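PDB 6OMZ: dihydropteroate synthase from Mycobacterium smegmatis, which probably catalyses the condensation of para-aminobenzoate with 6-hydroxymethyl-7,8-dihydropterin diphosphate to give 7,8-dihydropteroate, the immediate precursor of folates. Local coordinates for residues 105-108 / 109-112; 153-156 / 157-160; 272-275 / 276-280. The protein carries 1 engineered substitution. All coordinates share one frame; numbering follows the deposited sequence.

Contact 1 (105-108 / 109-112)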
loop_
_atom_site.group_PDB
_atom_site.type_symbol
_atom_site.label_atom_id
_atom_site.label_comp_id
_atom_site.label_asym_id
_atom_site.label_seq_id
_atom_site.Cartn_x
_atom_site.Cartn_y
_atom_site.Cartn_z
ATOM N N HIS A 105 -10.359 -7.871 -5.293
ATOM C CA HIS A 105 -11.525 -8.705 -5.555
ATOM C C HIS A 105 -12.624 -8.370 -4.557
ATOM O O HIS A 105 -12.399 -8.421 -3.344
ATOM C CB HIS A 105 -11.129 -10.178 -5.487
ATOM C CG HIS A 105 -10.014 -10.525 -6.423
ATOM N ND1 HIS A 105 -8.840 -11.116 -6.004
ATOM C CD2 HIS A 105 -9.884 -10.337 -7.758
ATOM C CE1 HIS A 105 -8.044 -11.296 -7.046
ATOM N NE2 HIS A 105 -8.652 -10.829 -8.121
ATOM N N ALA A 106 -13.802 -8.014 -5.080
ATOM C CA ALA A 106 -14.871 -7.486 -4.240
ATOM C C ALA A 106 -15.345 -8.517 -3.220
ATOM O O ALA A 106 -15.629 -8.174 -2.063
ATOM C CB ALA A 106 -16.031 -7.015 -5.113
ATOM N N ASP A 107 -15.444 -9.783 -3.626
ATOM C CA ASP A 107 -15.918 -10.806 -2.702
ATOM C C ASP A 107 -14.914 -11.017 -1.577
ATOM O O ASP A 107 -15.301 -11.250 -0.421
ATOM C CB ASP A 107 -16.187 -12.121 -3.449
ATOM C CG ASP A 107 -17.421 -12.070 -4.336
ATOM O OD1 ASP A 107 -18.170 -11.066 -4.312
ATOM O OD2 ASP A 107 -17.645 -13.062 -5.068
ATOM N N VAL A 108 -13.618 -10.908 -1.887
ATOM C CA VAL A 108 -12.590 -11.014 -0.859
ATOM C C VAL A 108 -12.659 -9.827 0.100
ATOM O O VAL A 108 -12.586 -10.000 1.323
ATOM C CB VAL A 108 -11.200 -11.148 -1.508
ATOM C CG1 VAL A 108 -10.118 -11.122 -0.449
ATOM C CG2 VAL A 108 -11.115 -12.429 -2.320
ATOM N N ALA A 109 -12.800 -8.606 -0.434
ATOM C CA ALA A 109 -12.966 -7.427 0.409
ATOM C C ALA A 109 -14.144 -7.601 1.359
ATOM O O ALA A 109 -14.043 -7.312 2.555
ATOM C CB ALA A 109 -13.169 -6.179 -0.458
ATOM N N ARG A 110 -15.277 -8.072 0.834
ATOM C CA ARG A 110 -16.454 -8.243 1.675
ATOM C C ARG A 110 -16.184 -9.228 2.809
ATOM O O ARG A 110 -16.530 -8.961 3.964
ATOM C CB ARG A 110 -17.644 -8.696 0.823
ATOM C CG ARG A 110 -18.970 -8.597 1.544
ATOM C CD ARG A 110 -20.146 -8.675 0.583
ATOM N NE ARG A 110 -20.136 -9.907 -0.195
ATOM C CZ ARG A 110 -20.184 -9.956 -1.523
ATOM N NH1 ARG A 110 -20.257 -8.834 -2.231
ATOM N NH2 ARG A 110 -20.174 -11.130 -2.142
ATOM N N ALA A 111 -15.546 -10.362 2.503
ATOM C CA ALA A 111 -15.230 -11.340 3.545
ATOM C C ALA A 111 -14.251 -10.773 4.570
ATOM O O ALA A 111 -14.373 -11.038 5.772
ATOM C CB ALA A 111 -14.665 -12.618 2.921
ATOM N N ALA A 112 -13.275 -9.985 4.114
ATOM C CA ALA A 112 -12.317 -9.377 5.033
ATOM C C ALA A 112 -12.995 -8.369 5.950
ATOM O O ALA A 112 -12.658 -8.279 7.138
ATOM C CB ALA A 112 -11.190 -8.706 4.246
#
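Asp-107 and Arg-110, three residues apart on the first turns of helix 106-114, show how a short i to i+3 spacing accommodates an ion pair. Asp-107 OD1 lies 3.0 Å from Arg-110 NH2, the one short contact of this salt bridge, since NH1 of the same guanidinium is 3.7 Å from that oxygen. Carboxylate and guanidinium planes are turned 54° apart, which rules out a flat, two-pronged pairing. The arginine has two conformers, and the bridge belongs to this one, in which CG is anti to the backbone N (chi1 -167°) and a bend at chi3 (58°) turns the guanidinium back toward the aspartate, one face over Asp-107 CA. Both residues are exposed, and solvent would probably weaken the attraction. Beneath them runs the helical ladder: Ala-109 N donates to His-105 O at 2.9 Å, and the next three amides follow to the carbonyls of Ala-106, Asp-107 and Val-108. His-105 occupies the N-cap position, its ND1 hydrogen-bonded to Glu-81. Val-108 and Ala-112 pack against helix 78-93, while Ala-109 meets Met-132 of helix 132-139. This is the opening of the helix in the beta-alpha-beta unit 98-102, 106-114, 119-122 of a TIM barrel.

Contact 2 (153-156 / 157-160)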
loop_
_atom_site.group_PDB
_atom_site.type_symbol
_atom_site.label_atom_id
_atom_site.label_comp_id
_atom_site.label_asym_id
_atom_site.label_seq_id
_atom_site.Cartn_x
_atom_site.Cartn_y
_atom_site.Cartn_z
ATOM N N ALA A 153 -4.365 -7.146 -20.223
ATOM C CA ALA A 153 -4.265 -8.162 -19.180
ATOM C C ALA A 153 -3.190 -9.199 -19.480
ATOM O O ALA A 153 -2.719 -9.870 -18.554
ATOM C CB ALA A 153 -5.620 -8.846 -18.982
ATOM N N ASP A 154 -2.795 -9.353 -20.751
ATOM C CA ASP A 154 -1.675 -10.223 -21.088
ATOM C C ASP A 154 -0.326 -9.591 -20.779
ATOM O O ASP A 154 0.666 -10.320 -20.703
ATOM C CB ASP A 154 -1.709 -10.613 -22.567
ATOM C CG ASP A 154 -2.725 -11.698 -22.867
ATOM O OD1 ASP A 154 -3.006 -12.533 -21.979
ATOM O OD2 ASP A 154 -3.240 -11.712 -24.006
ATOM N N HIS A 155 -0.268 -8.262 -20.618
ATOM C CA HIS A 155 0.960 -7.547 -20.241
ATOM C C HIS A 155 0.648 -6.511 -19.167
ATOM O O HIS A 155 0.867 -5.310 -19.359
ATOM C CB HIS A 155 1.601 -6.846 -21.438
ATOM C CG HIS A 155 1.855 -7.727 -22.614
ATOM N ND1 HIS A 155 0.890 -8.007 -23.554
ATOM C CD2 HIS A 155 2.984 -8.346 -23.036
ATOM C CE1 HIS A 155 1.404 -8.784 -24.491
ATOM N NE2 HIS A 155 2.674 -9.002 -24.200
ATOM N N PRO A 156 0.163 -6.942 -17.999
ATOM C CA PRO A 156 -0.362 -5.967 -17.031
ATOM C C PRO A 156 0.699 -5.073 -16.411
ATOM O O PRO A 156 0.336 -4.052 -15.811
ATOM C CB PRO A 156 -1.055 -6.845 -15.977
ATOM C CG PRO A 156 -0.420 -8.175 -16.089
ATOM C CD PRO A 156 0.074 -8.331 -17.508
ATOM N N HIS A 157 1.990 -5.387 -16.561
ATOM C CA HIS A 157 3.057 -4.556 -16.016
ATOM C C HIS A 157 3.787 -3.740 -17.072
ATOM O O HIS A 157 4.726 -3.014 -16.730
ATOM C CB HIS A 157 4.074 -5.416 -15.255
ATOM C CG HIS A 157 3.575 -5.911 -13.936
ATOM N ND1 HIS A 157 2.912 -7.112 -13.796
ATOM C CD2 HIS A 157 3.631 -5.364 -12.695
ATOM C CE1 HIS A 157 2.578 -7.281 -12.528
ATOM N NE2 HIS A 157 3.011 -6.241 -11.838
ATOM N N ARG A 158 3.404 -3.852 -18.339
ATOM C CA ARG A 158 4.092 -3.108 -19.383
ATOM C C ARG A 158 3.927 -1.606 -19.179
ATOM O O ARG A 158 2.815 -1.102 -18.986
ATOM C CB ARG A 158 3.558 -3.523 -20.752
ATOM C CG ARG A 158 4.246 -2.845 -21.927
ATOM C CD ARG A 158 3.831 -3.513 -23.230
ATOM N NE ARG A 158 4.569 -4.753 -23.487
ATOM C CZ ARG A 158 4.313 -5.574 -24.501
ATOM N NH1 ARG A 158 3.329 -5.301 -25.344
ATOM N NH2 ARG A 158 5.037 -6.671 -24.674
ATOM N N VAL A 159 5.038 -0.882 -19.243
ATOM C CA VAL A 159 5.011 0.565 -19.038
ATOM C C VAL A 159 4.379 1.256 -20.243
ATOM O O VAL A 159 4.885 1.124 -21.369
ATOM C CB VAL A 159 6.426 1.102 -18.770
ATOM C CG1 VAL A 159 6.412 2.629 -18.699
ATOM C CG2 VAL A 159 6.979 0.487 -17.486
ATOM N N PRO A 160 3.287 1.992 -20.064
ATOM C CA PRO A 160 2.663 2.696 -21.186
ATOM C C PRO A 160 3.426 3.971 -21.525
ATOM O O PRO A 160 4.377 4.360 -20.853
ATOM C CB PRO A 160 1.258 3.009 -20.665
ATOM C CG PRO A 160 1.426 3.121 -19.182
ATOM C CD PRO A 160 2.562 2.209 -18.795
#
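Arg-158 lays its guanidinium over the imidazole of His-155, and its course from the backbone outward illustrates how a tight turn can bring two side chains into a stack. CB starts beside the turn, 3.5 Å from His-155 O and 3.9 Å from His-155 CB. With CG anti to the backbone N (chi1 -178°) the chain first runs outward, alongside the histidine and in the same direction; the bend at chi3 (-80°) then swings the planar end across the ring. Arg-158 NE passes 4.0 Å from His-155 CD2. CZ sits over one ring face, displaced toward the rim and 3.4 Å from His-155 CD2, while NH2 makes the closest approach, 3.1 Å from His-155 CD2. NH1 stands farther off, in keeping with planes that are 28° apart rather than strictly parallel; the centres of guanidinium and ring are 3.8 Å apart. The guanidinium is thus stacked on the imidazole, offset toward the rim and tilted. The imidazole has a second constraint: ND1 is hydrogen-bonded to Asp-152, which would hold the ring's rotation, and the negative charge of that carboxylate may also favour the nearby arginine.

The backbone supplies the spacing: Arg-158 N donates to His-155 O at 3.1 Å. At the corner, Pro-156 gives its carbonyl to Trp-148 and Ser-150, and His-157 turns its ring toward Trp-148, with NE2 bound to a citrate probably from the crystallisation liquor. His-155 to Arg-158 form a type I beta turn, set in the long surface loop between strand 143-146 and helix 165-182 of the barrel.

Contact 3 (272-275 / 276-280)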
loop_
_atom_site.group_PDB
_atom_site.type_symbol
_atom_site.label_atom_id
_atom_site.label_comp_id
_atom_site.label_asym_id
_atom_site.label_seq_id
_atom_site.Cartn_x
_atom_site.Cartn_y
_atom_site.Cartn_z
ATOM N N ASP A 272 9.226 -2.781 6.714
ATOM C CA ASP A 272 10.080 -2.598 7.893
ATOM C C ASP A 272 9.515 -1.421 8.669
ATOM O O ASP A 272 9.901 -0.266 8.469
ATOM C CB ASP A 272 11.535 -2.368 7.494
ATOM C CG ASP A 272 12.501 -2.452 8.676
ATOM O OD1 ASP A 272 12.079 -2.254 9.838
ATOM O OD2 ASP A 272 13.702 -2.719 8.430
ATOM N N VAL A 273 8.576 -1.720 9.561
ATOM C CA VAL A 273 7.938 -0.664 10.342
ATOM C C VAL A 273 8.946 0.001 11.274
ATOM O O VAL A 273 8.996 1.231 11.377
ATOM C CB VAL A 273 6.724 -1.245 11.090
ATOM C CG1 VAL A 273 6.228 -0.284 12.168
ATOM C CG2 VAL A 273 5.607 -1.548 10.075
ATOM N N GLN A 274 9.794 -0.792 11.928
ATOM C CA GLN A 274 10.760 -0.225 12.863
ATOM C C GLN A 274 11.644 0.824 12.196
ATOM O O GLN A 274 11.909 1.883 12.775
ATOM C CB GLN A 274 11.614 -1.334 13.467
ATOM C CG GLN A 274 12.654 -0.782 14.444
ATOM C CD GLN A 274 13.484 -1.871 15.099
ATOM O OE1 GLN A 274 14.596 -2.176 14.662
ATOM N NE2 GLN A 274 12.947 -2.458 16.153
ATOM N N ALA A 275 12.098 0.560 10.973
ATOM C CA ALA A 275 12.997 1.513 10.324
ATOM C C ALA A 275 12.283 2.818 9.989
ATOM O O ALA A 275 12.840 3.903 10.193
ATOM C CB ALA A 275 13.613 0.885 9.074
ATOM N N SER A 276 11.048 2.744 9.484
ATOM C CA SER A 276 10.335 3.980 9.178
ATOM C C SER A 276 9.902 4.709 10.445
ATOM O O SER A 276 9.889 5.944 10.466
ATOM C CB SER A 276 9.129 3.694 8.283
ATOM O OG SER A 276 9.516 3.639 6.913
ATOM N N VAL A 277 9.553 3.972 11.504
ATOM C CA VAL A 277 9.208 4.624 12.766
ATOM C C VAL A 277 10.438 5.307 13.362
ATOM O O VAL A 277 10.356 6.445 13.836
ATOM C CB VAL A 277 8.567 3.618 13.740
ATOM C CG1 VAL A 277 8.411 4.237 15.135
ATOM C CG2 VAL A 277 7.205 3.188 13.224
ATOM N N ASP A 278 11.601 4.644 13.307
ATOM C CA ASP A 278 12.854 5.288 13.715
ATOM C C ASP A 278 13.050 6.602 12.964
ATOM O O ASP A 278 13.420 7.628 13.544
ATOM C CB ASP A 278 14.058 4.378 13.423
ATOM C CG ASP A 278 14.171 3.169 14.335
ATOM O OD1 ASP A 278 13.360 2.974 15.273
ATOM O OD2 ASP A 278 15.135 2.396 14.097
ATOM N N ALA A 279 12.864 6.562 11.646
ATOM C CA ALA A 279 13.109 7.734 10.815
ATOM C C ALA A 279 12.139 8.860 11.144
ATOM O O ALA A 279 12.529 10.034 11.204
ATOM C CB ALA A 279 13.004 7.338 9.343
ATOM N N LEU A 280 10.873 8.520 11.384
ATOM C CA LEU A 280 9.893 9.539 11.713
ATOM C C LEU A 280 10.110 10.090 13.118
ATOM O O LEU A 280 9.766 11.246 13.380
ATOM C CB LEU A 280 8.485 8.974 11.556
ATOM C CG LEU A 280 8.109 8.689 10.100
ATOM C CD1 LEU A 280 6.874 7.819 10.046
ATOM C CD2 LEU A 280 7.884 10.001 9.312
HETATM O O HOH W 1 10.406 1.169 6.357
#
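Val-273 and Val-277 stand side by side on successive turns of helix 273-287, and their matching torsions show how equal rotamers one turn apart bring two methyls together. Each has CG1 anti to the backbone N (chi1 166° and 171°), which leaves CG2 beside that nitrogen. Val-277 CG2 therefore reaches back along the helix to Val-273 CG1, 3.8 Å away. Val-273 also packs on Val-24 of strand 23-29 and on Ala-57 and Ala-59.

On the exposed side Gln-274 is extended as far as its amide, and it crosses the side chain of Asp-278 at an angle. The touch is made through Gln-274 CG, 3.9 Å from Asp-278 OD1; amide and carboxylate planes happen to be only 13° from parallel, but the two groups do not stack.

Ser-276 turns OG to the buried side, where it is hydrogen-bonded to Ser-257 of helix 250-262. A water lies 2.7 Å from Ser-276 OG and donates to Asp-272 O at 2.6 Å. This bridge supplements a direct bond from Ser-276 N to Asp-272 O that is weak at 3.4 Å. Asp-272 itself caps the helix: OD1 accepts from Ala-275 N at 3.0 Å, the N-H arriving from above the carboxylate plane. An aspartate N-cap of this kind opens the final helix of the TIM barrel, directly after strand 267-270.

Overall arrangement
The three contacts are all local, yet each takes its chemistry from its place in the barrel. Contacts 1 and 3 are helix starts, partly buried, and lie on opposite sides of the chain's centre, their own centres about 30 Å apart. Each sets small or apolar side chains against neighbouring helices, and in contact 3 also against strand 23-29, with charged groups outward; they differ in their exposed pairs, a salt bridge in contact 1 and a neutral amide beside a carboxylate in contact 3, and only contact 3 has a side-chain cap and a bridging water. Contact 2 belongs to no regular element. It is a surface turn; across its two segments it has one backbone bond and a guanidinium stacked on an imidazole.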